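Local coordinates for D-xylonate dehydratase (Caulobacter crescentus, PDB 5OYN), which catalyses the dehydration of D-xylonate to 2-dehydro-3-deoxy-D-arabinonate, and of D-gluconate with similar efficiency, using a [2Fe-2S] cluster and magnesium, at residues S521-I529 with A540-K551. Numbering follows the deposited sequence.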
loop_
_atom_site.group_PDB
_atom_site.type_symbol
_atom_site.label_atom_id
_atom_site.label_comp_id
_atom_site.label_asym_id
_atom_site.label_seq_id
_atom_site.Cartn_x
_atom_site.Cartn_y
_atom_site.Cartn_z
ATOM N N SER A 521 -47.521 -8.727 -20.627
ATOM C CA SER A 521 -47.397 -10.073 -21.183
ATOM C C SER A 521 -48.305 -10.279 -22.387
ATOM O O SER A 521 -47.984 -11.090 -23.263
ATOM C CB SER A 521 -47.684 -11.139 -20.123
ATOM O OG SER A 521 -48.676 -10.722 -19.206
ATOM N N TRP A 522 -49.426 -9.555 -22.469
ATOM C CA TRP A 522 -50.371 -9.761 -23.556
ATOM C C TRP A 522 -50.347 -8.670 -24.612
ATOM O O TRP A 522 -51.010 -8.826 -25.644
ATOM C CB TRP A 522 -51.805 -9.919 -23.019
ATOM C CG TRP A 522 -52.311 -8.891 -22.017
ATOM C CD1 TRP A 522 -52.474 -9.068 -20.660
ATOM C CD2 TRP A 522 -52.778 -7.566 -22.302
ATOM N NE1 TRP A 522 -52.991 -7.923 -20.088
ATOM C CE2 TRP A 522 -53.178 -6.985 -21.073
ATOM C CE3 TRP A 522 -52.876 -6.806 -23.469
ATOM C CZ2 TRP A 522 -53.672 -5.683 -20.986
ATOM C CZ3 TRP A 522 -53.372 -5.506 -23.381
ATOM C CH2 TRP A 522 -53.764 -4.961 -22.149
ATOM N N LEU A 523 -49.607 -7.585 -24.400
ATOM C CA LEU A 523 -49.539 -6.532 -25.406
ATOM C C LEU A 523 -48.856 -7.046 -26.671
ATOM O O LEU A 523 -47.991 -7.924 -26.628
ATOM C CB LEU A 523 -48.808 -5.315 -24.846
ATOM C CG LEU A 523 -48.436 -4.147 -25.757
ATOM C CD1 LEU A 523 -49.524 -3.082 -25.780
ATOM C CD2 LEU A 523 -47.155 -3.544 -25.243
ATOM N N ARG A 524 -49.290 -6.527 -27.815
ATOM C CA ARG A 524 -48.757 -6.970 -29.093
ATOM C C ARG A 524 -48.519 -5.760 -29.977
ATOM O O ARG A 524 -49.225 -4.754 -29.878
ATOM C CB ARG A 524 -49.697 -7.961 -29.796
ATOM C CG ARG A 524 -50.209 -9.087 -28.911
ATOM C CD ARG A 524 -49.190 -10.205 -28.773
ATOM N NE ARG A 524 -49.684 -11.332 -27.981
ATOM C CZ ARG A 524 -49.298 -11.596 -26.733
ATOM N NH1 ARG A 524 -48.415 -10.805 -26.129
ATOM N NH2 ARG A 524 -49.796 -12.649 -26.083
ATOM N N THR A 525 -47.501 -5.866 -30.832
ATOM C CA THR A 525 -47.170 -4.787 -31.755
ATOM C C THR A 525 -48.406 -4.387 -32.558
ATOM O O THR A 525 -49.260 -5.217 -32.873
ATOM C CB THR A 525 -46.028 -5.234 -32.675
ATOM O OG1 THR A 525 -44.903 -5.620 -31.874
ATOM C CG2 THR A 525 -45.599 -4.129 -33.611
ATOM N N GLY A 526 -48.524 -3.096 -32.859
ATOM C CA GLY A 526 -49.668 -2.583 -33.569
ATOM C C GLY A 526 -50.808 -2.114 -32.687
ATOM O O GLY A 526 -51.642 -1.316 -33.147
ATOM N N ASP A 527 -50.872 -2.581 -31.436
ATOM C CA ASP A 527 -51.837 -2.054 -30.482
ATOM C C ASP A 527 -51.621 -0.555 -30.284
ATOM O O ASP A 527 -50.594 0.018 -30.659
ATOM C CB ASP A 527 -51.726 -2.767 -29.136
ATOM C CG ASP A 527 -52.081 -4.243 -29.219
ATOM O OD1 ASP A 527 -51.930 -4.951 -28.191
ATOM O OD2 ASP A 527 -52.505 -4.698 -30.310
ATOM N N THR A 528 -52.615 0.088 -29.688
ATOM C CA THR A 528 -52.575 1.522 -29.452
ATOM C C THR A 528 -52.534 1.765 -27.952
ATOM O O THR A 528 -53.347 1.210 -27.204
ATOM C CB THR A 528 -53.766 2.222 -30.119
ATOM O OG1 THR A 528 -53.471 2.408 -31.510
ATOM C CG2 THR A 528 -54.051 3.590 -29.490
ATOM N N ILE A 529 -51.550 2.557 -27.520
ATOM C CA ILE A 529 -51.360 2.913 -26.118
ATOM C C ILE A 529 -51.705 4.387 -25.954
ATOM O O ILE A 529 -51.335 5.223 -26.791
ATOM C CB ILE A 529 -49.919 2.622 -25.650
ATOM C CG1 ILE A 529 -49.625 1.122 -25.760
ATOM C CG2 ILE A 529 -49.711 3.114 -24.224
ATOM C CD1 ILE A 529 -48.597 0.595 -24.768
ATOM N N ALA A 540 -53.604 0.311 -22.656
ATOM C CA ALA A 540 -53.716 -0.344 -23.947
ATOM C C ALA A 540 -55.188 -0.370 -24.338
ATOM O O ALA A 540 -56.015 -0.946 -23.618
ATOM C CB ALA A 540 -53.137 -1.756 -23.880
ATOM N N LEU A 541 -55.518 0.285 -25.455
ATOM C CA LEU A 541 -56.877 0.293 -26.006
ATOM C C LEU A 541 -57.125 -1.047 -26.694
ATOM O O LEU A 541 -57.043 -1.186 -27.918
ATOM C CB LEU A 541 -57.060 1.461 -26.966
ATOM C CG LEU A 541 -56.666 2.814 -26.384
ATOM C CD1 LEU A 541 -56.867 3.927 -27.403
ATOM C CD2 LEU A 541 -57.449 3.088 -25.101
ATOM N N VAL A 542 -57.425 -2.054 -25.873
ATOM C CA VAL A 542 -57.625 -3.434 -26.310
ATOM C C VAL A 542 -58.686 -4.065 -25.412
ATOM O O VAL A 542 -58.503 -4.167 -24.192
ATOM C CB VAL A 542 -56.305 -4.228 -26.274
ATOM C CG1 VAL A 542 -56.571 -5.728 -26.285
ATOM C CG2 VAL A 542 -55.405 -3.829 -27.447
ATOM N N ASP A 543 -59.794 -4.503 -26.017
ATOM C CA ASP A 543 -61.014 -4.814 -25.278
ATOM C C ASP A 543 -60.824 -6.015 -24.357
ATOM O O ASP A 543 -59.934 -6.849 -24.548
ATOM C CB ASP A 543 -62.173 -5.081 -26.243
ATOM C CG ASP A 543 -61.882 -6.221 -27.205
ATOM O OD1 ASP A 543 -61.057 -6.026 -28.129
ATOM O OD2 ASP A 543 -62.479 -7.310 -27.037
ATOM N N GLU A 544 -61.703 -6.092 -23.348
ATOM C CA GLU A 544 -61.625 -7.134 -22.324
ATOM C C GLU A 544 -61.615 -8.535 -22.923
ATOM O O GLU A 544 -61.014 -9.455 -22.352
ATOM C CB GLU A 544 -62.808 -6.996 -21.359
ATOM C CG GLU A 544 -62.546 -6.136 -20.129
ATOM C CD GLU A 544 -63.321 -6.612 -18.904
ATOM O OE1 GLU A 544 -64.246 -7.441 -19.065
ATOM O OE2 GLU A 544 -63.008 -6.157 -17.779
ATOM N N ALA A 545 -62.281 -8.713 -24.065
ATOM C CA ALA A 545 -62.408 -10.031 -24.676
ATOM C C ALA A 545 -61.112 -10.450 -25.361
ATOM O O ALA A 545 -60.610 -11.557 -25.130
ATOM C CB ALA A 545 -63.582 -10.037 -25.663
ATOM N N THR A 546 -60.555 -9.571 -26.206
ATOM C CA THR A 546 -59.270 -9.864 -26.834
ATOM C C THR A 546 -58.179 -10.086 -25.797
ATOM O O THR A 546 -57.267 -10.889 -26.024
ATOM C CB THR A 546 -58.855 -8.733 -27.780
ATOM O OG1 THR A 546 -59.979 -8.311 -28.561
ATOM C CG2 THR A 546 -57.753 -9.208 -28.709
ATOM N N ILE A 547 -58.268 -9.402 -24.650
ATOM C CA ILE A 547 -57.226 -9.510 -23.631
ATOM C C ILE A 547 -57.069 -10.957 -23.178
ATOM O O ILE A 547 -55.964 -11.517 -23.210
ATOM C CB ILE A 547 -57.526 -8.568 -22.449
ATOM C CG1 ILE A 547 -57.189 -7.118 -22.816
ATOM C CG2 ILE A 547 -56.727 -8.970 -21.220
ATOM C CD1 ILE A 547 -57.345 -6.137 -21.661
ATOM N N ALA A 548 -58.173 -11.594 -22.768
ATOM C CA ALA A 548 -58.079 -12.953 -22.238
ATOM C C ALA A 548 -57.778 -13.983 -23.320
ATOM O O ALA A 548 -57.283 -15.073 -23.002
ATOM C CB ALA A 548 -59.360 -13.328 -21.499
ATOM N N ALA A 549 -58.069 -13.666 -24.586
ATOM C CA ALA A 549 -57.662 -14.543 -25.681
ATOM C C ALA A 549 -56.144 -14.608 -25.789
ATOM O O ALA A 549 -55.570 -15.690 -25.975
ATOM C CB ALA A 549 -58.275 -14.063 -26.996
ATOM N N ARG A 550 -55.480 -13.456 -25.676
ATOM C CA ARG A 550 -54.024 -13.446 -25.657
ATOM C C ARG A 550 -53.487 -14.132 -24.403
ATOM O O ARG A 550 -52.533 -14.915 -24.481
ATOM C CB ARG A 550 -53.513 -12.008 -25.754
ATOM C CG ARG A 550 -54.273 -11.118 -26.726
ATOM C CD ARG A 550 -53.336 -10.445 -27.714
ATOM N NE ARG A 550 -53.929 -9.286 -28.382
ATOM C CZ ARG A 550 -53.557 -8.025 -28.171
ATOM N NH1 ARG A 550 -52.599 -7.741 -27.295
ATOM N NH2 ARG A 550 -54.145 -7.039 -28.838
ATOM N N LYS A 551 -54.101 -13.865 -23.241
ATOM C CA LYS A 551 -53.596 -14.408 -21.979
ATOM C C LYS A 551 -53.543 -15.927 -21.990
ATOM O O LYS A 551 -52.727 -16.526 -21.278
ATOM C CB LYS A 551 -54.459 -13.940 -20.808
ATOM C CG LYS A 551 -54.059 -12.610 -20.224
ATOM C CD LYS A 551 -54.633 -12.434 -18.836
ATOM C CE LYS A 551 -55.154 -11.022 -18.649
ATOM N NZ LYS A 551 -55.689 -10.826 -17.271
#
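Trp522 and Arg550 anchor helix 544-551 against the loop that leads into the antiparallel beta hairpin of strands 528-532 and 537-540, at the margin of the mixed sheet in the C-terminal part of this IlvD/Edd dehydratase, away from the cluster and magnesium sites. The dense part of the contact surrounds the Trp522 indole. Ile547 lies over one ring face in a CH-pi contact, its CG1 4.0 Å from the centroid of the six-membered ring and 8° off the normal. Ala540 CB meets the far end of the ring, 3.7 Å from Trp522 CH2, while the exposed Lys551 runs alongside the indole on a solvent-facing flank, its aliphatic chain near CD1. With chi1 at 49°, Trp522 CG is flanked by both the backbone N and the carbonyl carbon, a rotamer that turns the indole toward Ile547 and Ala540. At the ring edge the Arg550 guanidinium turns 60° from the indole and gives an NH1 hydrogen bond to Trp522 O, which lies in the guanidinium plane. Arg550 NH1 and NH2 both grip Asp527 OD1 end-on in a salt bridge, at 3.0 and 3.1 Å. Arg524 runs antiparallel to Arg550, its CG over one face of the Arg550 guanidinium. An alanine in place of Arg550 is likely to leave the Asp527 carboxylate without its charge partner and Trp522 O without this donor. The Thr528-Leu541 end is thinner: Leu541 is exposed, and its CD1 touches the Thr528 methyl CG2, at 3.5 Å, beside the backbone bond from Leu541 N to Thr528 O. Within the type II turn from Arg524 to Asp527, a third donor reaches the gripped oxygen: Arg524 N approaches Asp527 OD1 from above the carboxylate plane, at 3.1 Å.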